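Desmoplakin (Homo sapiens, PDB 3R6N) probably serves as a structural protein of desmosomal cell adhesion, with spectrin repeats and an SH3 domain combined in a rigid part of its plakin domain. Local coordinates at residues 32-38 and 95-100; 58-62 and 74-78; 211-215 and 254-258; 244-248 and 360-364. All coordinates share one frame; numbering follows the deposited sequence.

Contact 1. Residues 32-38 and 95-100; sequences VDLASVE and LQNIIQ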
loop_
_atom_site.group_PDB
_atom_site.type_symbol
_atom_site.label_atom_id
_atom_site.label_comp_id
_atom_site.label_asym_id
_atom_site.label_seq_id
_atom_site.Cartn_x
_atom_site.Cartn_y
_atom_site.Cartn_z
ATOM N N VAL A 32 -33.670 11.620 20.857
ATOM C CA VAL A 32 -32.326 12.174 20.757
ATOM C C VAL A 32 -32.274 13.372 19.815
ATOM O O VAL A 32 -31.207 13.934 19.574
ATOM C CB VAL A 32 -31.300 11.112 20.312
ATOM C CG1 VAL A 32 -31.354 9.905 21.241
ATOM C CG2 VAL A 32 -31.553 10.699 18.882
ATOM N N ASP A 33 -33.429 13.760 19.283
ATOM C CA ASP A 33 -33.522 14.966 18.474
ATOM C C ASP A 33 -33.276 16.181 19.349
ATOM O O ASP A 33 -34.181 16.646 20.030
ATOM C CB ASP A 33 -34.897 15.077 17.814
ATOM C CG ASP A 33 -35.094 16.401 17.093
ATOM O OD1 ASP A 33 -34.334 16.681 16.140
ATOM O OD2 ASP A 33 -36.012 17.161 17.468
ATOM N N LEU A 34 -32.048 16.689 19.336
ATOM C CA LEU A 34 -31.667 17.788 20.223
ATOM C C LEU A 34 -32.684 18.927 20.250
ATOM O O LEU A 34 -32.841 19.601 21.267
ATOM C CB LEU A 34 -30.276 18.320 19.868
ATOM C CG LEU A 34 -29.120 17.393 20.248
ATOM C CD1 LEU A 34 -27.796 17.953 19.755
ATOM C CD2 LEU A 34 -29.082 17.163 21.751
ATOM N N ALA A 35 -33.376 19.136 19.136
ATOM C CA ALA A 35 -34.390 20.181 19.058
ATOM C C ALA A 35 -35.571 19.889 19.984
ATOM O O ALA A 35 -36.167 20.808 20.545
ATOM C CB ALA A 35 -34.864 20.353 17.624
ATOM N N SER A 36 -35.905 18.610 20.132
ATOM C CA SER A 36 -36.952 18.180 21.055
ATOM C C SER A 36 -36.474 18.326 22.491
ATOM O O SER A 36 -37.120 18.977 23.313
ATOM C CB SER A 36 -37.331 16.720 20.800
ATOM O OG SER A 36 -37.863 16.540 19.501
ATOM N N VAL A 37 -35.337 17.702 22.784
ATOM C CA VAL A 37 -34.717 17.792 24.099
ATOM C C VAL A 37 -34.722 19.233 24.608
ATOM O O VAL A 37 -34.962 19.477 25.788
ATOM C CB VAL A 37 -33.267 17.249 24.074
ATOM C CG1 VAL A 37 -32.630 17.362 25.443
ATOM C CG2 VAL A 37 -33.244 15.803 23.599
ATOM N N GLU A 38 -34.475 20.183 23.712
ATOM C CA GLU A 38 -34.417 21.593 24.086
ATOM C C GLU A 38 -35.772 22.138 24.524
ATOM O O GLU A 38 -35.867 22.858 25.515
ATOM C CB GLU A 38 -33.867 22.436 22.931
ATOM C CG GLU A 38 -33.866 23.935 23.204
ATOM C CD GLU A 38 -32.975 24.315 24.375
ATOM O OE1 GLU A 38 -31.907 23.690 24.538
ATOM O OE2 GLU A 38 -33.341 25.234 25.138
ATOM N N LEU A 95 -29.329 13.785 29.536
ATOM C CA LEU A 95 -29.573 13.406 28.146
ATOM C C LEU A 95 -28.941 14.404 27.189
ATOM O O LEU A 95 -28.116 14.035 26.351
ATOM C CB LEU A 95 -31.072 13.306 27.858
ATOM C CG LEU A 95 -31.455 12.784 26.470
ATOM C CD1 LEU A 95 -30.953 11.366 26.280
ATOM C CD2 LEU A 95 -32.958 12.849 26.249
ATOM N N GLN A 96 -29.333 15.668 27.317
ATOM C CA GLN A 96 -28.832 16.710 26.435
ATOM C C GLN A 96 -27.311 16.661 26.358
ATOM O O GLN A 96 -26.740 16.678 25.267
ATOM C CB GLN A 96 -29.295 18.087 26.904
ATOM C CG GLN A 96 -29.137 19.183 25.862
ATOM C CD GLN A 96 -29.474 20.556 26.409
ATOM O OE1 GLN A 96 -28.862 21.020 27.372
ATOM N NE2 GLN A 96 -30.452 21.215 25.796
ATOM N N ASN A 97 -26.654 16.587 27.510
ATOM C CA ASN A 97 -25.199 16.497 27.532
ATOM C C ASN A 97 -24.681 15.333 26.698
ATOM O O ASN A 97 -23.940 15.531 25.737
ATOM C CB ASN A 97 -24.674 16.390 28.962
ATOM C CG ASN A 97 -24.653 17.729 29.676
ATOM O OD1 ASN A 97 -25.487 18.599 29.417
ATOM N ND2 ASN A 97 -23.692 17.904 30.577
ATOM N N ILE A 98 -25.082 14.122 27.066
ATOM C CA ILE A 98 -24.575 12.919 26.411
ATOM C C ILE A 98 -24.813 12.942 24.903
ATOM O O ILE A 98 -23.971 12.480 24.134
ATOM C CB ILE A 98 -25.164 11.623 27.029
ATOM C CG1 ILE A 98 -24.317 10.412 26.634
ATOM C CG2 ILE A 98 -26.620 11.436 26.628
ATOM C CD1 ILE A 98 -22.914 10.449 27.195
ATOM N N ILE A 99 -25.948 13.488 24.479
ATOM C CA ILE A 99 -26.269 13.538 23.056
ATOM C C ILE A 99 -25.455 14.597 22.323
ATOM O O ILE A 99 -24.862 14.319 21.287
ATOM C CB ILE A 99 -27.760 13.789 22.818
ATOM C CG1 ILE A 99 -28.586 12.694 23.486
ATOM C CG2 ILE A 99 -28.062 13.832 21.331
ATOM C CD1 ILE A 99 -30.057 12.799 23.200
ATOM N N GLN A 100 -25.437 15.812 22.861
ATOM C CA GLN A 100 -24.623 16.884 22.302
ATOM C C GLN A 100 -23.196 16.405 22.071
ATOM O O GLN A 100 -22.643 16.562 20.980
ATOM C CB GLN A 100 -24.616 18.098 23.232
ATOM C CG GLN A 100 -25.922 18.865 23.251
ATOM C CD GLN A 100 -25.877 20.062 24.174
ATOM O OE1 GLN A 100 -24.994 20.174 25.024
ATOM N NE2 GLN A 100 -26.830 20.970 24.008
#
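Val37, whose methyl groups meet the opposing helix, donates its backbone N-H to Asp33 O, which also accepts from Ser36 N on the other face of its carbonyl plane; this double grip closes the first turn of helix 34-64. Asp33 caps the same turn. Its OD2 is bound by Ser36 OG at 2.8 Å through the lone pair turned away from the other oxygen, and a weak capping bond from Ser36 N joins it.

Across the nearly antiparallel pair (160°), Ile99 is met on both its branches. Ile99 CD1 lies 3.6 Å from Val32 CB, the two side chains crossing at about a right angle, while Ile99 CG2 lies 3.5 Å from Leu34 CD2 as the leucine slides past in the opposite direction. Val37 spreads its two methyls: CG1, anti to the backbone N (chi1 179°), rests 3.7 Å from Gln96 CB, and CG2 lies 4.0 Å from Leu95 CD2. At the margin, Glu38 OE1 and Gln96 NE2 are 3.1 Å apart, with their flat groups only 18° from parallel.

Helix 167-225 adds Tyr173 against Val32 and Ile99. Van der Waals packing of branched side chains and of the Gln96 methylenes thus holds the pair, with polar groups at the helix start and the margin.

Contact 2. Residues 58-62 and 74-78; sequences LDKIK and LEEEY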
loop_
_atom_site.group_PDB
_atom_site.type_symbol
_atom_site.label_atom_id
_atom_site.label_comp_id
_atom_site.label_asym_id
_atom_site.label_seq_id
_atom_site.Cartn_x
_atom_site.Cartn_y
_atom_site.Cartn_z
ATOM N N LEU A 58 -50.079 25.225 48.815
ATOM C CA LEU A 58 -50.373 24.013 49.570
ATOM C C LEU A 58 -50.315 24.261 51.070
ATOM O O LEU A 58 -51.085 23.685 51.833
ATOM C CB LEU A 58 -49.390 22.900 49.203
ATOM C CG LEU A 58 -49.656 21.548 49.869
ATOM C CD1 LEU A 58 -50.903 20.906 49.281
ATOM C CD2 LEU A 58 -48.456 20.626 49.724
ATOM N N ASP A 59 -49.384 25.108 51.493
ATOM C CA ASP A 59 -49.267 25.446 52.904
ATOM C C ASP A 59 -50.564 26.078 53.403
ATOM O O ASP A 59 -51.093 25.685 54.442
ATOM C CB ASP A 59 -48.080 26.383 53.146
ATOM C CG ASP A 59 -46.743 25.677 53.014
ATOM O OD1 ASP A 59 -46.723 24.427 53.027
ATOM O OD2 ASP A 59 -45.710 26.373 52.907
ATOM N N LYS A 60 -51.072 27.052 52.652
ATOM C CA LYS A 60 -52.331 27.714 52.986
ATOM C C LYS A 60 -53.462 26.708 53.146
ATOM O O LYS A 60 -54.344 26.874 53.988
ATOM C CB LYS A 60 -52.708 28.726 51.901
ATOM C CG LYS A 60 -52.158 30.127 52.112
ATOM C CD LYS A 60 -52.975 30.898 53.140
ATOM C CE LYS A 60 -52.569 32.364 53.176
ATOM N NZ LYS A 60 -53.421 33.155 54.105
ATOM N N ILE A 61 -53.427 25.664 52.328
ATOM C CA ILE A 61 -54.500 24.679 52.293
ATOM C C ILE A 61 -54.439 23.687 53.460
ATOM O O ILE A 61 -55.475 23.258 53.976
ATOM C CB ILE A 61 -54.536 23.951 50.927
ATOM C CG1 ILE A 61 -55.150 24.875 49.871
ATOM C CG2 ILE A 61 -55.312 22.646 51.020
ATOM C CD1 ILE A 61 -55.396 24.218 48.539
ATOM N N LYS A 62 -53.227 23.340 53.885
ATOM C CA LYS A 62 -53.047 22.450 55.029
ATOM C C LYS A 62 -53.377 23.164 56.338
ATOM O O LYS A 62 -53.613 22.526 57.366
ATOM C CB LYS A 62 -51.617 21.902 55.073
ATOM C CG LYS A 62 -51.250 21.006 53.897
ATOM C CD LYS A 62 -49.951 20.259 54.161
ATOM C CE LYS A 62 -48.821 21.219 54.498
ATOM N NZ LYS A 62 -47.613 20.504 54.994
ATOM N N LEU A 74 -51.897 14.683 51.458
ATOM C CA LEU A 74 -51.528 15.773 50.566
ATOM C C LEU A 74 -50.027 15.988 50.593
ATOM O O LEU A 74 -49.393 16.122 49.552
ATOM C CB LEU A 74 -52.237 17.069 50.962
ATOM C CG LEU A 74 -53.708 17.209 50.579
ATOM C CD1 LEU A 74 -54.268 18.517 51.107
ATOM C CD2 LEU A 74 -53.882 17.131 49.079
ATOM N N GLU A 75 -49.459 16.022 51.792
ATOM C CA GLU A 75 -48.032 16.256 51.945
ATOM C C GLU A 75 -47.221 15.129 51.316
ATOM O O GLU A 75 -46.141 15.356 50.777
ATOM C CB GLU A 75 -47.668 16.410 53.423
ATOM C CG GLU A 75 -46.272 16.967 53.658
ATOM C CD GLU A 75 -46.097 18.362 53.081
ATOM O OE1 GLU A 75 -47.120 19.032 52.820
ATOM O OE2 GLU A 75 -44.937 18.790 52.885
ATOM N N GLU A 76 -47.751 13.912 51.383
ATOM C CA GLU A 76 -47.057 12.749 50.850
ATOM C C GLU A 76 -47.076 12.764 49.329
ATOM O O GLU A 76 -46.124 12.327 48.679
ATOM C CB GLU A 76 -47.681 11.457 51.387
ATOM C CG GLU A 76 -47.043 10.178 50.860
ATOM C CD GLU A 76 -47.573 9.772 49.494
ATOM O OE1 GLU A 76 -48.803 9.850 49.281
ATOM O OE2 GLU A 76 -46.757 9.381 48.633
ATOM N N GLU A 77 -48.168 13.270 48.765
ATOM C CA GLU A 77 -48.296 13.381 47.320
ATOM C C GLU A 77 -47.391 14.479 46.788
ATOM O O GLU A 77 -46.719 14.307 45.775
ATOM C CB GLU A 77 -49.740 13.679 46.927
ATOM C CG GLU A 77 -49.968 13.724 45.432
ATOM C CD GLU A 77 -49.739 12.376 44.768
ATOM O OE1 GLU A 77 -50.186 11.350 45.330
ATOM O OE2 GLU A 77 -49.107 12.341 43.687
ATOM N N TYR A 78 -47.376 15.613 47.476
ATOM C CA TYR A 78 -46.575 16.743 47.035
ATOM C C TYR A 78 -45.082 16.433 47.090
ATOM O O TYR A 78 -44.344 16.731 46.149
ATOM C CB TYR A 78 -46.889 17.996 47.853
ATOM C CG TYR A 78 -46.066 19.184 47.426
ATOM C CD1 TYR A 78 -46.480 20.005 46.389
ATOM C CD2 TYR A 78 -44.862 19.472 48.047
ATOM C CE1 TYR A 78 -45.721 21.087 45.990
ATOM C CE2 TYR A 78 -44.095 20.550 47.655
ATOM C CZ TYR A 78 -44.527 21.355 46.627
ATOM O OH TYR A 78 -43.757 22.430 46.239
#
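Lys62 NZ meets Glu75 OE1 at 2.7 Å in a salt bridge, and the two side chains cross at about a right angle. The ammonium stands over the carboxylate, 74° out of its plane, rather than within it. A bend at chi3 (-55°) folds the lysine chain so that its CE also passes close to the same oxygen. Beside this pair, Leu58 CD2 packs 3.6 Å from Tyr78 CB and continues obliquely along the start of the ring. Deeper in, Ile61 CG2 lies 4.3 Å from Leu74 CD1, and Leu58 CD1 is 4.4 Å from Leu74 CB.

Helices 34-64 and 68-117, linked by a short turn, run antiparallel here at 165°, and helix 5-24 lies against them as a third, consistent with the three-helix packing of spectrin repeats. Val10 and Cys14 of that third helix touch Ile61, while Cys14 and Leu15 touch Leu74, so the aliphatic residues face inward and the charged ones lie at the flank.

In the next shell, Arg55 forms a salt bridge with Glu75 OE2, which probably offsets the nearby Glu79 carboxylate and holds Glu75 for Lys62. The hydroxyl of Tyr78 is hydrogen-bonded to Ile51 O, which holds the far end of the ring that Leu58 touches at its base.

Contact 3. Residues 211-215 and 254-258; sequences TEAYL and YKRQV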
loop_
_atom_site.group_PDB
_atom_site.type_symbol
_atom_site.label_atom_id
_atom_site.label_comp_id
_atom_site.label_asym_id
_atom_site.label_seq_id
_atom_site.Cartn_x
_atom_site.Cartn_y
_atom_site.Cartn_z
ATOM N N THR A 211 17.305 1.855 -14.748
ATOM C CA THR A 211 18.111 0.690 -15.091
ATOM C C THR A 211 18.018 0.432 -16.592
ATOM O O THR A 211 19.005 0.086 -17.238
ATOM C CB THR A 211 17.662 -0.567 -14.308
ATOM O OG1 THR A 211 17.977 -0.407 -12.918
ATOM C CG2 THR A 211 18.363 -1.809 -14.833
ATOM N N GLU A 212 16.822 0.612 -17.141
ATOM C CA GLU A 212 16.600 0.454 -18.571
ATOM C C GLU A 212 17.448 1.453 -19.351
ATOM O O GLU A 212 17.986 1.134 -20.410
ATOM C CB GLU A 212 15.121 0.660 -18.903
ATOM C CG GLU A 212 14.766 0.441 -20.365
ATOM C CD GLU A 212 13.496 1.168 -20.768
ATOM O OE1 GLU A 212 13.298 2.317 -20.313
ATOM O OE2 GLU A 212 12.695 0.593 -21.539
ATOM N N ALA A 213 17.558 2.667 -18.822
ATOM C CA ALA A 213 18.348 3.710 -19.463
ATOM C C ALA A 213 19.831 3.371 -19.398
ATOM O O ALA A 213 20.619 3.803 -20.240
ATOM C CB ALA A 213 18.080 5.056 -18.806
ATOM N N TYR A 214 20.203 2.588 -18.392
ATOM C CA TYR A 214 21.593 2.204 -18.182
ATOM C C TYR A 214 22.014 1.090 -19.139
ATOM O O TYR A 214 22.980 1.233 -19.885
ATOM C CB TYR A 214 21.795 1.755 -16.731
ATOM C CG TYR A 214 23.239 1.651 -16.297
ATOM C CD1 TYR A 214 24.220 1.199 -17.171
ATOM C CD2 TYR A 214 23.622 2.004 -15.009
ATOM C CE1 TYR A 214 25.540 1.103 -16.778
ATOM C CE2 TYR A 214 24.937 1.912 -14.604
ATOM C CZ TYR A 214 25.896 1.462 -15.493
ATOM O OH TYR A 214 27.213 1.369 -15.096
ATOM N N LEU A 215 21.282 -0.016 -19.110
ATOM C CA LEU A 215 21.634 -1.192 -19.894
ATOM C C LEU A 215 21.466 -0.957 -21.392
ATOM O O LEU A 215 21.982 -1.715 -22.208
ATOM C CB LEU A 215 20.797 -2.393 -19.452
ATOM C CG LEU A 215 20.733 -2.623 -17.941
ATOM C CD1 LEU A 215 19.949 -3.884 -17.629
ATOM C CD2 LEU A 215 22.130 -2.697 -17.350
ATOM N N TYR A 254 24.803 -6.677 -12.182
ATOM C CA TYR A 254 23.552 -6.235 -12.786
ATOM C C TYR A 254 22.530 -7.360 -12.753
ATOM O O TYR A 254 21.375 -7.147 -12.399
ATOM C CB TYR A 254 23.770 -5.796 -14.232
ATOM C CG TYR A 254 24.598 -4.544 -14.385
ATOM C CD1 TYR A 254 24.532 -3.523 -13.447
ATOM C CD2 TYR A 254 25.444 -4.382 -15.475
ATOM C CE1 TYR A 254 25.290 -2.374 -13.589
ATOM C CE2 TYR A 254 26.204 -3.242 -15.629
ATOM C CZ TYR A 254 26.124 -2.241 -14.685
ATOM O OH TYR A 254 26.885 -1.109 -14.842
ATOM N N LYS A 255 22.966 -8.556 -13.130
ATOM C CA LYS A 255 22.098 -9.727 -13.135
ATOM C C LYS A 255 21.342 -9.860 -11.812
ATOM O O LYS A 255 20.186 -10.277 -11.784
ATOM C CB LYS A 255 22.924 -10.984 -13.406
ATOM C CG LYS A 255 22.114 -12.255 -13.586
ATOM C CD LYS A 255 23.040 -13.455 -13.714
ATOM C CE LYS A 255 22.264 -14.749 -13.861
ATOM N NZ LYS A 255 23.157 -15.933 -13.741
ATOM N N ARG A 256 22.005 -9.495 -10.719
ATOM C CA ARG A 256 21.394 -9.536 -9.397
ATOM C C ARG A 256 20.467 -8.346 -9.178
ATOM O O ARG A 256 19.404 -8.481 -8.580
ATOM C CB ARG A 256 22.470 -9.577 -8.314
ATOM C CG ARG A 256 23.448 -10.722 -8.484
ATOM C CD ARG A 256 22.713 -12.014 -8.800
ATOM N NE ARG A 256 23.612 -13.160 -8.882
ATOM C CZ ARG A 256 23.208 -14.417 -9.043
ATOM N NH1 ARG A 256 21.914 -14.692 -9.139
ATOM N NH2 ARG A 256 24.099 -15.400 -9.105
ATOM N N GLN A 257 20.881 -7.180 -9.659
ATOM C CA GLN A 257 20.041 -5.990 -9.614
ATOM C C GLN A 257 18.820 -6.193 -10.504
ATOM O O GLN A 257 17.703 -5.813 -10.151
ATOM C CB GLN A 257 20.829 -4.764 -10.086
ATOM C CG GLN A 257 19.997 -3.496 -10.210
ATOM C CD GLN A 257 20.714 -2.389 -10.968
ATOM O OE1 GLN A 257 21.850 -2.563 -11.420
ATOM N NE2 GLN A 257 20.052 -1.246 -11.114
ATOM N N VAL A 258 19.051 -6.803 -11.662
ATOM C CA VAL A 258 18.007 -7.041 -12.650
ATOM C C VAL A 258 17.017 -8.084 -12.167
ATOM O O VAL A 258 15.809 -7.926 -12.330
ATOM C CB VAL A 258 18.601 -7.522 -13.986
ATOM C CG1 VAL A 258 17.509 -8.073 -14.893
ATOM C CG2 VAL A 258 19.358 -6.390 -14.662
#
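Tyr214 and Tyr254 meet as a T-shaped pair, the edge of Tyr254 turned toward the face of Tyr214, with ring centroids 5.2 Å apart and planes at 64°. The two side chains cross at about a right angle. Their different first torsions help to set this up: CG of Tyr214 is anti to the backbone N (chi1 -166°), whereas CG of Tyr254 lies beside its own backbone N, anti to the carbonyl carbon. The large rings can bridge segments whose axes come within 12.3 Å, although the hydroxyl end of Tyr254 is modelled too close to the Tyr214 ring and its detail is doubtful.

Tyr254 has a second neighbour. Leu215 CD2 comes over one face of its ring, 4.1 Å above the plane and displaced toward the rim, as the two side chains slide past each other in opposite directions. The other methyl of Leu215, CD1, packs 3.9 Å from Val258 CG2, so a single leucine fills the space between an aromatic and a branched aliphatic residue.

Thr211 and Gln257 approach from opposite directions, Thr211 OG1 standing 2.9 Å from Gln257 NE2, but the angle is too poor for a hydrogen bond. Both segments fall in the spectrin-like repeat range; Ile349 of helix 340-384 touches Thr211 from a third helix.

The chemistry is therefore mainly dispersive: aromatic and aliphatic surfaces join the helices, and the buried hydroxyl of Thr211 is satisfied within its own helix by a hydrogen bond to Glu207 O.

Contact 4. Residues 244-248 and 360-364; sequences LEKER and WNQLY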
loop_
_atom_site.group_PDB
_atom_site.type_symbol
_atom_site.label_atom_id
_atom_site.label_comp_id
_atom_site.label_asym_id
_atom_site.label_seq_id
_atom_site.Cartn_x
_atom_site.Cartn_y
_atom_site.Cartn_z
ATOM N N LEU A 244 38.394 -6.077 -19.922
ATOM C CA LEU A 244 37.186 -6.703 -20.433
ATOM C C LEU A 244 36.654 -7.744 -19.453
ATOM O O LEU A 244 35.482 -8.108 -19.498
ATOM C CB LEU A 244 37.468 -7.352 -21.787
ATOM C CG LEU A 244 36.266 -7.727 -22.650
ATOM C CD1 LEU A 244 35.602 -6.475 -23.200
ATOM C CD2 LEU A 244 36.699 -8.644 -23.780
ATOM N N GLU A 245 37.521 -8.229 -18.572
ATOM C CA GLU A 245 37.119 -9.229 -17.592
ATOM C C GLU A 245 36.642 -8.576 -16.300
ATOM O O GLU A 245 35.887 -9.174 -15.533
ATOM C CB GLU A 245 38.251 -10.223 -17.333
ATOM C CG GLU A 245 38.706 -10.946 -18.592
ATOM C CD GLU A 245 39.571 -12.156 -18.308
ATOM O OE1 GLU A 245 39.251 -12.907 -17.362
ATOM O OE2 GLU A 245 40.569 -12.358 -19.033
ATOM N N LYS A 246 37.080 -7.343 -16.064
ATOM C CA LYS A 246 36.552 -6.555 -14.959
ATOM C C LYS A 246 35.114 -6.179 -15.277
ATOM O O LYS A 246 34.268 -6.109 -14.389
ATOM C CB LYS A 246 37.377 -5.284 -14.739
ATOM C CG LYS A 246 38.276 -5.313 -13.511
ATOM C CD LYS A 246 39.556 -6.091 -13.771
ATOM C CE LYS A 246 40.515 -5.988 -12.593
ATOM N NZ LYS A 246 41.849 -6.580 -12.904
ATOM N N GLU A 247 34.850 -5.944 -16.558
ATOM C CA GLU A 247 33.523 -5.553 -17.019
ATOM C C GLU A 247 32.500 -6.648 -16.768
ATOM O O GLU A 247 31.391 -6.375 -16.311
ATOM C CB GLU A 247 33.554 -5.214 -18.508
ATOM C CG GLU A 247 34.380 -3.985 -18.858
ATOM C CD GLU A 247 33.593 -2.693 -18.737
ATOM O OE1 GLU A 247 32.435 -2.739 -18.269
ATOM O OE2 GLU A 247 34.134 -1.632 -19.119
ATOM N N ARG A 248 32.870 -7.886 -17.075
ATOM C CA ARG A 248 31.956 -9.007 -16.895
ATOM C C ARG A 248 31.513 -9.116 -15.443
ATOM O O ARG A 248 30.348 -9.388 -15.157
ATOM C CB ARG A 248 32.589 -10.322 -17.358
ATOM C CG ARG A 248 31.639 -11.507 -17.274
ATOM C CD ARG A 248 32.327 -12.815 -17.622
ATOM N NE ARG A 248 31.472 -13.969 -17.351
ATOM C CZ ARG A 248 30.554 -14.432 -18.193
ATOM N NH1 ARG A 248 30.368 -13.841 -19.365
ATOM N NH2 ARG A 248 29.821 -15.488 -17.865
ATOM N N TRP A 360 29.197 -8.866 -25.054
ATOM C CA TRP A 360 30.420 -9.162 -24.324
ATOM C C TRP A 360 31.045 -10.439 -24.865
ATOM O O TRP A 360 32.244 -10.487 -25.131
ATOM C CB TRP A 360 30.126 -9.316 -22.832
ATOM C CG TRP A 360 31.355 -9.334 -21.967
ATOM C CD1 TRP A 360 31.892 -8.279 -21.288
ATOM C CD2 TRP A 360 32.198 -10.462 -21.684
ATOM N NE1 TRP A 360 33.013 -8.678 -20.602
ATOM C CE2 TRP A 360 33.224 -10.013 -20.827
ATOM C CE3 TRP A 360 32.183 -11.807 -22.069
ATOM C CZ2 TRP A 360 34.223 -10.857 -20.353
ATOM C CZ3 TRP A 360 33.179 -12.642 -21.596
ATOM C CH2 TRP A 360 34.183 -12.165 -20.747
ATOM N N ASN A 361 30.223 -11.470 -25.029
ATOM C CA ASN A 361 30.700 -12.749 -25.545
ATOM C C ASN A 361 31.360 -12.619 -26.913
ATOM O O ASN A 361 32.346 -13.292 -27.200
ATOM C CB ASN A 361 29.564 -13.775 -25.605
ATOM C CG ASN A 361 29.274 -14.404 -24.257
ATOM O OD1 ASN A 361 30.119 -14.403 -23.361
ATOM N ND2 ASN A 361 28.074 -14.955 -24.109
ATOM N N GLN A 362 30.814 -11.746 -27.752
ATOM C CA GLN A 362 31.345 -11.549 -29.095
ATOM C C GLN A 362 32.690 -10.824 -29.052
ATOM O O GLN A 362 33.650 -11.257 -29.683
ATOM C CB GLN A 362 30.349 -10.782 -29.968
ATOM C CG GLN A 362 30.664 -10.817 -31.460
ATOM C CD GLN A 362 30.232 -12.113 -32.129
ATOM O OE1 GLN A 362 30.989 -13.084 -32.185
ATOM N NE2 GLN A 362 29.007 -12.128 -32.647
ATOM N N LEU A 363 32.756 -9.730 -28.301
ATOM C CA LEU A 363 33.996 -8.970 -28.166
ATOM C C LEU A 363 35.103 -9.796 -27.526
ATOM O O LEU A 363 36.278 -9.617 -27.834
ATOM C CB LEU A 363 33.778 -7.704 -27.335
ATOM C CG LEU A 363 32.781 -6.665 -27.850
ATOM C CD1 LEU A 363 32.718 -5.483 -26.893
ATOM C CD2 LEU A 363 33.149 -6.205 -29.251
ATOM N N TYR A 364 34.725 -10.692 -26.624
ATOM C CA TYR A 364 35.696 -11.507 -25.907
ATOM C C TYR A 364 36.387 -12.473 -26.859
ATOM O O TYR A 364 37.595 -12.388 -27.079
ATOM C CB TYR A 364 35.003 -12.283 -24.790
ATOM C CG TYR A 364 35.941 -12.987 -23.834
ATOM C CD1 TYR A 364 36.753 -12.263 -22.967
ATOM C CD2 TYR A 364 35.997 -14.376 -23.779
ATOM C CE1 TYR A 364 37.603 -12.901 -22.082
ATOM C CE2 TYR A 364 36.844 -15.022 -22.897
ATOM C CZ TYR A 364 37.645 -14.280 -22.051
ATOM O OH TYR A 364 38.490 -14.919 -21.170
#
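This is an antiparallel helix-helix contact centred on the buried Trp360, and it brings together two helices far apart in sequence: helix 234-265 and, beyond the SH3 domain, helix 340-384. Trp360 lies between them with its indole directed at the partner backbone. Its NE1 donates to Leu244 O at 2.8 Å; the nitrogen lies in the carbonyl plane, and the oxygen sits near the indole plane, though the bond is bent, with an angle of 134° at the hydrogen.

Arg248 lies across one indole face. Its extended chain, with CG anti to the backbone N (chi1 -176°), places Arg248 CB 3.2 Å above the plane of the Trp360 ring, toward the rim, and Arg248 CD 4.0 Å from the centroid of its six-membered ring, a CH-pi contact. The guanidinium is tilted 55° from the ring and adds at most a weak cation-pi attraction, so the methylene groups do most of the work.

Leu244 continues the interface. Leu244 CG packs 4.2 Å from Trp360 CE2, and Leu244 CD2 reaches the edge of the Tyr364 ring, 3.7 Å from Tyr364 CD1 and in the ring plane. Within its own helix, Tyr364 turns one ring face to Trp360 CH2, so the two aromatic residues back each other.

Glu247 touches the indole edge through CB alone, its carboxylate turning away to a salt bridge with Lys225 and a hydrogen bond with Tyr226. Ile222 and Tyr226 also pack on Leu363.

The cost of burying the indole N-H is probably reduced by its bond to a main-chain oxygen, while the methylenes of Arg248 cover part of one face.

The four contacts are strung along an elongated, mostly helical chain, two on each side of its centre. Contacts 1 and 2 join the same two helices, 34-64 and 68-117, at places whose centres are about 34 Å apart; contact 2 lies nearer the turn between them, contact 1 farther along. Contacts 3 and 4, with centres about 17 Å apart, share helix 234-265, which pairs with helix 167-225 in the former and with helix 340-384 in the latter; their segments interleave in sequence, and contact 4 spans the SH3 insertion. Contacts 2 and 4 are about 115 Å apart between centres. Repeated antiparallel packing along long, shared helices is consistent with the rigidity reported for this four-repeat fragment.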